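Local coordinates for protein putative cyclohexadienyl dehydrogenase and ADH prephenate dehydrogenase (PDB 4WJI) that probably catalyses the NAD(P)-dependent oxidative decarboxylation of prephenate to 4-hydroxyphenylpyruvate in tyrosine biosynthesis, and binds NADP and tyrosine, at residues E83-L88 against H111-V116; I146-A151 against M175-H180. One frame throughout, in Å; residues are numbered along the deposited sequence.

Contact 1: E83-L88 against H111-V116. With MG (magnesium ion), chain D.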
ATOM      1  N   GLU A  83      18.047 -24.293  22.993  1.00 11.87           N
ATOM      2  CA  GLU A  83      17.529 -25.680  22.972  1.00 12.81           C
ATOM      3  C   GLU A  83      18.340 -26.548  22.024  1.00 12.82           C
ATOM      4  O   GLU A  83      18.582 -27.726  22.277  1.00 14.93           O
ATOM      5  CB  GLU A  83      16.055 -25.694  22.532  1.00 16.44           C
ATOM      6  CG  GLU A  83      15.368 -27.060  22.586  1.00 20.89           C
ATOM      7  CD  GLU A  83      15.242 -27.635  24.020  1.00 42.45           C
ATOM      8  OE1 GLU A  83      15.560 -26.930  25.018  1.00 50.95           O
ATOM      9  OE2 GLU A  83      14.815 -28.815  24.167  1.00 50.79           O
ATOM     10  N   ILE A  84      18.806 -25.982  20.917  1.00 10.10           N
ATOM     11  CA  ILE A  84      19.484 -26.830  19.899  1.00 10.27           C
ATOM     12  C   ILE A  84      21.004 -26.956  20.074  1.00 11.16           C
ATOM     13  O   ILE A  84      21.629 -27.829  19.517  1.00 11.17           O
ATOM     14  CB  ILE A  84      19.176 -26.326  18.457  1.00 10.96           C
ATOM     15  CG1 ILE A  84      19.806 -24.932  18.141  1.00 11.82           C
ATOM     16  CG2 ILE A  84      17.689 -26.360  18.197  1.00 12.46           C
ATOM     17  CD1 ILE A  84      19.607 -24.444  16.718  1.00 14.38           C
ATOM     18  N   ALA A  85      21.600 -26.066  20.877  1.00 11.07           N
ATOM     19  CA  ALA A  85      23.045 -25.902  20.871  1.00 12.42           C
ATOM     20  C   ALA A  85      23.818 -27.210  21.042  1.00 11.93           C
ATOM     21  O   ALA A  85      24.779 -27.462  20.313  1.00 13.33           O
ATOM     22  CB  ALA A  85      23.454 -24.923  21.965  1.00 15.77           C
ATOM     23  N   ALA A  86      23.414 -27.990  22.047  1.00 11.51           N
ATOM     24  CA  ALA A  86      24.123 -29.211  22.420  1.00 14.11           C
ATOM     25  C   ALA A  86      23.952 -30.372  21.436  1.00 13.67           C
ATOM     26  O   ALA A  86      24.647 -31.383  21.544  1.00 17.09           O
ATOM     27  CB  ALA A  86      23.702 -29.667  23.812  1.00 19.55           C
ATOM     28  N   HIS A  87      23.018 -30.208  20.513  1.00 11.39           N
ATOM     29  CA  HIS A  87      22.602 -31.244  19.599  1.00 11.10           C
ATOM     30  C   HIS A  87      23.041 -31.047  18.167  1.00  9.88           C
ATOM     31  O   HIS A  87      22.880 -31.950  17.328  1.00 11.46           O
ATOM     32  CB  HIS A  87      21.090 -31.306  19.635  1.00 12.17           C
ATOM     33  CG  HIS A  87      20.558 -31.657  20.980  1.00 14.65           C
ATOM     34  ND1 HIS A  87      20.241 -32.946  21.327  1.00 24.16           N
ATOM     35  CD2 HIS A  87      20.324 -30.895  22.075  1.00 17.48           C
ATOM     36  CE1 HIS A  87      19.825 -32.969  22.583  1.00 25.87           C
ATOM     37  NE2 HIS A  87      19.870 -31.736  23.062  1.00 22.46           N
ATOM     38  N   LEU A  88      23.659 -29.919  17.891  1.00  9.30           N
ATOM     39  CA  LEU A  88      24.188 -29.641  16.560  1.00  9.57           C
ATOM     40  C   LEU A  88      25.455 -30.433  16.268  1.00  9.95           C
ATOM     41  O   LEU A  88      26.335 -30.522  17.128  1.00 13.22           O
ATOM     42  CB  LEU A  88      24.496 -28.157  16.445  1.00  9.41           C
ATOM     43  CG  LEU A  88      23.305 -27.203  16.503  1.00  9.25           C
ATOM     44  CD1 LEU A  88      23.727 -25.770  16.840  1.00 12.12           C
ATOM     45  CD2 LEU A  88      22.512 -27.240  15.198  1.00 11.27           C
ATOM     46  N   HIS A 111      24.944 -18.935  22.691  1.00 12.88           N
ATOM     47  CA  HIS A 111      24.572 -20.334  22.924  1.00 12.52           C
ATOM     48  C   HIS A 111      25.226 -21.282  21.962  1.00 13.97           C
ATOM     49  O   HIS A 111      25.385 -22.452  22.272  1.00 16.63           O
ATOM     50  CB  HIS A 111      23.074 -20.520  22.790  1.00 13.09           C
ATOM     51  CG  HIS A 111      22.283 -19.769  23.792  1.00 13.58           C
ATOM     52  ND1 HIS A 111      22.278 -20.096  25.123  1.00 16.19           N
ATOM     53  CD2 HIS A 111      21.489 -18.681  23.658  1.00 15.39           C
ATOM     54  CE1 HIS A 111      21.490 -19.253  25.769  1.00 16.88           C
ATOM     55  NE2 HIS A 111      21.001 -18.387  24.900  1.00 16.39           N
ATOM     56  N   LEU A 112      25.574 -20.799  20.766  1.00 13.88           N
ATOM     57  CA  LEU A 112      25.989 -21.711  19.725  1.00 15.45           C
ATOM     58  C   LEU A 112      27.472 -22.099  19.911  1.00 16.77           C
ATOM     59  O   LEU A 112      28.332 -21.247  20.242  1.00 21.30           O
ATOM     60  CB  LEU A 112      25.775 -21.078  18.351  1.00 15.35           C
ATOM     61  CG  LEU A 112      24.330 -20.803  17.928  1.00 14.41           C
ATOM     62  CD1 LEU A 112      24.315 -20.070  16.597  1.00 17.65           C
ATOM     63  CD2 LEU A 112      23.440 -22.059  17.869  1.00 16.43           C
ATOM     64  N   PRO A 113      27.788 -23.380  19.719  1.00 16.61           N
ATOM     65  CA  PRO A 113      29.193 -23.806  19.908  1.00 17.58           C
ATOM     66  C   PRO A 113      30.180 -23.294  18.822  1.00 16.19           C
ATOM     67  O   PRO A 113      29.757 -22.943  17.728  1.00 16.35           O
ATOM     68  CB  PRO A 113      29.114 -25.326  19.871  1.00 24.84           C
ATOM     69  CG  PRO A 113      27.818 -25.670  19.216  1.00 21.75           C
ATOM     70  CD  PRO A 113      26.887 -24.475  19.337  1.00 17.83           C
ATOM     71  N   LYS A 114      31.485 -23.303  19.133  1.00 17.86           N
ATOM     72  CA  LYS A 114      32.542 -22.830  18.219  1.00 18.18           C
ATOM     73  C   LYS A 114      32.610 -23.655  16.937  1.00 16.40           C
ATOM     74  O   LYS A 114      33.115 -23.178  15.924  1.00 20.07           O
ATOM     75  CB  LYS A 114      33.937 -22.934  18.896  1.00 25.92           C
ATOM     76  N   ASP A 115      32.142 -24.904  16.998  1.00 15.84           N
ATOM     77  CA  ASP A 115      32.243 -25.805  15.841  1.00 16.28           C
ATOM     78  C   ASP A 115      31.117 -25.713  14.835  1.00 14.09           C
ATOM     79  O   ASP A 115      31.098 -26.472  13.860  1.00 15.75           O
ATOM     80  CB  ASP A 115      32.455 -27.273  16.257  1.00 15.41           C
ATOM     81  CG  ASP A 115      31.280 -27.871  17.094  1.00 19.30           C
ATOM     82  OD1 ASP A 115      30.456 -27.113  17.618  1.00 27.73           O
ATOM     83  OD2 ASP A 115      31.182 -29.117  17.241  1.00 25.89           O
ATOM     84  N   VAL A 116      30.161 -24.821  15.058  1.00 11.50           N
ATOM     85  CA  VAL A 116      29.109 -24.631  14.052  1.00 12.18           C
ATOM     86  C   VAL A 116      29.251 -23.275  13.402  1.00 11.27           C
ATOM     87  O   VAL A 116      29.894 -22.376  13.955  1.00 15.08           O
ATOM     88  CB  VAL A 116      27.708 -24.806  14.605  1.00 18.35           C
ATOM     89  CG1 VAL A 116      27.544 -26.147  15.299  1.00 16.87           C
ATOM     90  CG2 VAL A 116      27.249 -23.684  15.466  1.00 20.67           C
TER
HETATM   91 MG    MG D 303      18.970 -31.162  25.265  1.00 44.90          MG
HETATM   92  O   HOH W   1      18.214 -29.069  24.533  1.00 27.92           O
HETATM   93  O   HOH W   2      29.158 -30.599  18.414  1.00 37.28           O
HETATM   94  O   HOH W   3      16.953 -31.861  24.735  1.00 42.78           O
HETATM   95  O   HOH W   4      19.968 -32.711  25.840  1.00 48.57           O
HETATM   96  O   HOH W   5      20.700 -29.523  25.755  1.00 39.69           O
HETATM   97  O   HOH W   6      18.350 -30.426  27.011  1.00 48.51           O
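H111 meets A85 through its backbone: the carbonyl O of H111 lies 3.2 Å from A85 CB. The H111 imidazole turns off from 83-88 and rests on A81 and A82 of helix 77-84. The contact joins the end of that helix to the loop that leads into strand 117-123, within the Rossmann-type nucleotide-binding domain. L112 sends one methyl across: CD2 is 3.9 Å from L88 CD1, and the two side chains meet at a slant. P113 lays the CG corner of its ring 3.7 Å from the carbonyl O of A85. Its CD is 4.2 Å from L88 CD1. P113 also starts a type I turn that ends at V116. The chain reverses there, and D115 is placed next to the exit of the other segment. One water donates to both D115 OD2 and L88 O, at 2.8 Å from D115 OD2. V116 closes the contact, with CG1 3.8 Å from L88 CB. The side chains of L88 and V116 cross at about a right angle. With CG of L88 anti to its carbonyl carbon (chi1 -66°), CD1 reaches the methyls of both L112 and V116. V62 touches L88 from outside the two segments. H87 faces elsewhere. Its NE2 binds a magnesium ion at 2.5 Å, and five waters complete six ligands. One of these waters also donates to E83 O. The other ring nitrogen, ND1, is hydrogen-bonded to E63, so the imidazole is held at two points. No direct hydrogen bond joins the two segments. Apolar contacts and one bridging water hold them together, and H87 NE2 is the only ligand this magnesium ion takes from them.

Contact 2: I146-A151 against M175-H180; sequences ILTPPA and MDPKHH
M175 and T148 lie side by side where a beta-alpha-beta crossover ends. The chain leaves strand 144-147, runs through helix 155-167 and returns as the parallel strand 171-174, then turns into helix 177-203. M175 N donates to L147 O at 3.0 Å, with 159° at the hydrogen, and continues the pairing of the two strands by one bond. M175 is selenomethionine in this crystal. Its chain bends by rotation about the CG-SE bond (chi3 67°), which brings CE back over I146, 3.8 Å from I146 CG2. CG of M175 also touches I146 CG2, at 3.7 Å. I146 CG2 then serves a second partner, sitting at the edge of the H180 ring near CD2. Y216 of the second subunit packs on both I146 and M175, so the dimer partner covers this apolar patch. Cutting I146 back to an alanine removes CG2 and CD1 and is likely to leave the bent end of M175 and the ring edge of H180 without their shared neighbour. T148 turns its methyl to the helix start, with CG2 4.0 Å from H180 CB, and its CB faces the ring of P177. H180 NE2 is hydrogen-bonded to H122, which belongs to the tyrosine pocket. D176 is the N-cap of helix 177-203: its OD2 accepts from H179 N at 2.8 Å, from above the carboxylate plane. M175 O faces T148 CA in a CA-H...O contact of 3.3 Å, and it also takes a hydrogen bond from a water that donates to P149 O as well.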
ATOM      1  N   ILE A 146      19.360 -10.793   2.272  1.00  8.82           N
ATOM      2  CA  ILE A 146      20.526 -10.177   2.892  1.00  8.85           C
ATOM      3  C   ILE A 146      21.110 -11.143   3.913  1.00  9.14           C
ATOM      4  O   ILE A 146      20.418 -11.609   4.822  1.00 11.93           O
ATOM      5  CB  ILE A 146      20.171  -8.824   3.578  1.00 10.14           C
ATOM      6  CG1 ILE A 146      19.576  -7.812   2.580  1.00 12.55           C
ATOM      7  CG2 ILE A 146      21.376  -8.246   4.292  1.00 11.88           C
ATOM      8  CD1 ILE A 146      18.941  -6.605   3.225  1.00 12.47           C
ATOM      9  N   LEU A 147      22.387 -11.433   3.757  1.00  9.38           N
ATOM     10  CA  LEU A 147      23.155 -12.170   4.772  1.00  9.82           C
ATOM     11  C   LEU A 147      23.996 -11.236   5.600  1.00 11.78           C
ATOM     12  O   LEU A 147      24.533 -10.255   5.078  1.00 12.88           O
ATOM     13  CB  LEU A 147      24.044 -13.214   4.109  1.00 12.43           C
ATOM     14  CG  LEU A 147      23.402 -14.224   3.164  1.00 13.37           C
ATOM     15  CD1 LEU A 147      24.426 -15.211   2.583  1.00 15.80           C
ATOM     16  CD2 LEU A 147      22.255 -14.937   3.858  1.00 16.43           C
ATOM     17  N   THR A 148      24.129 -11.542   6.896  1.00 12.05           N
ATOM     18  CA  THR A 148      24.897 -10.638   7.782  1.00 14.83           C
ATOM     19  C   THR A 148      25.919 -11.476   8.627  1.00 16.33           C
ATOM     20  O   THR A 148      25.821 -11.548   9.851  1.00 15.55           O
ATOM     21  CB  THR A 148      23.986  -9.744   8.675  1.00 14.38           C
ATOM     22  OG1 THR A 148      23.291 -10.552   9.633  1.00 17.00           O
ATOM     23  CG2 THR A 148      22.980  -9.012   7.876  1.00 14.11           C
ATOM     24  N   PRO A 149      26.883 -12.165   7.955  1.00 17.72           N
ATOM     25  CA  PRO A 149      27.838 -12.989   8.720  1.00 17.74           C
ATOM     26  C   PRO A 149      28.730 -12.153   9.623  1.00 20.45           C
ATOM     27  O   PRO A 149      29.297 -11.180   9.173  1.00 20.30           O
ATOM     28  CB  PRO A 149      28.696 -13.647   7.646  1.00 17.31           C
ATOM     29  CG  PRO A 149      28.374 -12.996   6.379  1.00 19.33           C
ATOM     30  CD  PRO A 149      27.194 -12.119   6.517  1.00 17.25           C
ATOM     31  N   PRO A 150      28.856 -12.544  10.891  1.00 18.35           N
ATOM     32  CA  PRO A 150      29.822 -11.856  11.750  1.00 24.00           C
ATOM     33  C   PRO A 150      31.264 -12.032  11.215  1.00 23.16           C
ATOM     34  O   PRO A 150      31.573 -12.929  10.477  1.00 21.20           O
ATOM     35  CB  PRO A 150      29.605 -12.523  13.113  1.00 25.58           C
ATOM     36  CG  PRO A 150      28.194 -13.010  13.088  1.00 26.11           C
ATOM     37  CD  PRO A 150      27.939 -13.411  11.659  1.00 20.29           C
ATOM     38  N   ALA A 151      32.129 -11.113  11.591  1.00 29.73           N
ATOM     39  CA  ALA A 151      33.533 -11.163  11.219  1.00 28.52           C
ATOM     40  C   ALA A 151      34.118 -12.515  11.606  1.00 24.05           C
ATOM     41  O   ALA A 151      33.872 -12.993  12.679  1.00 28.82           O
ATOM     42  CB  ALA A 151      34.268 -10.055  11.965  1.00 53.70           C
HETATM   43  N   MSE A 175      25.890  -7.669   4.307  1.00 14.84           N
HETATM   44  CA  MSE A 175      26.155  -6.431   5.019  1.00 15.56           C
HETATM   45  C   MSE A 175      26.325  -6.643   6.490  1.00 16.23           C
HETATM   46  O   MSE A 175      26.038  -7.684   7.015  1.00 16.58           O
HETATM   47  CB  MSE A 175      25.140  -5.313   4.743  1.00 19.98           C
HETATM   48  CG  MSE A 175      23.778  -5.672   5.295  1.00 18.23           C
HETATM   49 SE   MSE A 175      22.366  -4.414   4.652  1.00 19.38          SE
HETATM   50  CE  MSE A 175      22.375  -4.865   2.770  1.00 22.81           C
ATOM     51  N   ASP A 176      26.808  -5.608   7.156  1.00 15.08           N
ATOM     52  CA  ASP A 176      26.935  -5.603   8.603  1.00 14.44           C
ATOM     53  C   ASP A 176      25.538  -5.594   9.248  1.00 12.23           C
ATOM     54  O   ASP A 176      24.627  -4.960   8.738  1.00 13.31           O
ATOM     55  CB  ASP A 176      27.793  -4.374   9.026  1.00 22.17           C
ATOM     56  CG  ASP A 176      27.426  -3.776  10.403  1.00 33.64           C
ATOM     57  OD1 ASP A 176      27.854  -4.287  11.478  1.00 52.82           O
ATOM     58  OD2 ASP A 176      26.750  -2.732  10.411  1.00 38.97           O
ATOM     59  N   PRO A 177      25.398  -6.258  10.417  1.00 13.69           N
ATOM     60  CA  PRO A 177      24.049  -6.273  11.031  1.00 13.87           C
ATOM     61  C   PRO A 177      23.489  -4.915  11.429  1.00 12.64           C
ATOM     62  O   PRO A 177      22.267  -4.719  11.315  1.00 13.32           O
ATOM     63  CB  PRO A 177      24.218  -7.119  12.292  1.00 19.52           C
ATOM     64  CG  PRO A 177      25.451  -7.878  12.130  1.00 20.54           C
ATOM     65  CD  PRO A 177      26.336  -7.146  11.163  1.00 13.68           C
ATOM     66  N   LYS A 178      24.315  -3.992  11.942  1.00 14.93           N
ATOM     67  CA  LYS A 178      23.796  -2.677  12.302  1.00 15.92           C
ATOM     68  C   LYS A 178      23.313  -1.925  11.085  1.00 14.38           C
ATOM     69  O   LYS A 178      22.291  -1.236  11.160  1.00 15.00           O
ATOM     70  CB  LYS A 178      24.818  -1.848  13.080  1.00 19.64           C
ATOM     71  CG  LYS A 178      25.024  -2.403  14.485  1.00 25.09           C
ATOM     72  CD  LYS A 178      25.590  -1.389  15.464  1.00 36.02           C
ATOM     73  CE  LYS A 178      25.612  -1.951  16.888  1.00 40.47           C
ATOM     74  NZ  LYS A 178      26.305  -3.266  17.016  1.00 47.68           N
ATOM     75  N   HIS A 179      24.043  -2.024   9.970  1.00 12.59           N
ATOM     76  CA  HIS A 179      23.583  -1.374   8.741  1.00 12.31           C
ATOM     77  C   HIS A 179      22.279  -1.991   8.249  1.00 10.91           C
ATOM     78  O   HIS A 179      21.340  -1.269   7.861  1.00 12.36           O
ATOM     79  CB  HIS A 179      24.643  -1.394   7.666  1.00 15.41           C
ATOM     80  CG  HIS A 179      24.286  -0.623   6.439  1.00 17.18           C
ATOM     81  ND1 HIS A 179      24.067   0.733   6.444  1.00 18.74           N
ATOM     82  CD2 HIS A 179      24.071  -1.033   5.171  1.00 18.55           C
ATOM     83  CE1 HIS A 179      23.749   1.130   5.225  1.00 21.85           C
ATOM     84  NE2 HIS A 179      23.747   0.074   4.433  1.00 19.96           N
ATOM     85  N   HIS A 180      22.185  -3.326   8.282  1.00 10.90           N
ATOM     86  CA  HIS A 180      20.905  -4.001   7.978  1.00 10.67           C
ATOM     87  C   HIS A 180      19.746  -3.416   8.756  1.00  8.57           C
ATOM     88  O   HIS A 180      18.684  -3.138   8.217  1.00 10.32           O
ATOM     89  CB  HIS A 180      21.000  -5.504   8.208  1.00 10.08           C
ATOM     90  CG  HIS A 180      19.665  -6.206   8.199  1.00  9.47           C
ATOM     91  ND1 HIS A 180      18.796  -6.157   9.254  1.00 10.37           N
ATOM     92  CD2 HIS A 180      19.050  -6.940   7.240  1.00 10.47           C
ATOM     93  CE1 HIS A 180      17.696  -6.842   8.950  1.00 10.87           C
ATOM     94  NE2 HIS A 180      17.821  -7.311   7.729  1.00  9.13           N
TER
HETATM   95  O   HOH W   7      28.536  -8.885   7.722  1.00 54.80           O

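How the contacts relate
Both contacts are partly buried, but their places differ. The centre of contact 1 is about 24 Å from the centre of the chain, that of contact 2 about 15 Å. Contact 2 is at the start of helix 177-203 and next to the second subunit. The centres of the two contacts are about 21 Å apart and they do not touch. They share no helix or strand. Strand 117-123 begins after 111-116 and is the antiparallel neighbour of strand 144-147, so one sheet connects them. Contact 1 has no direct hydrogen bond across and relies on apolar contacts and a water, whereas contact 2 has a strand-type backbone hydrogen bond.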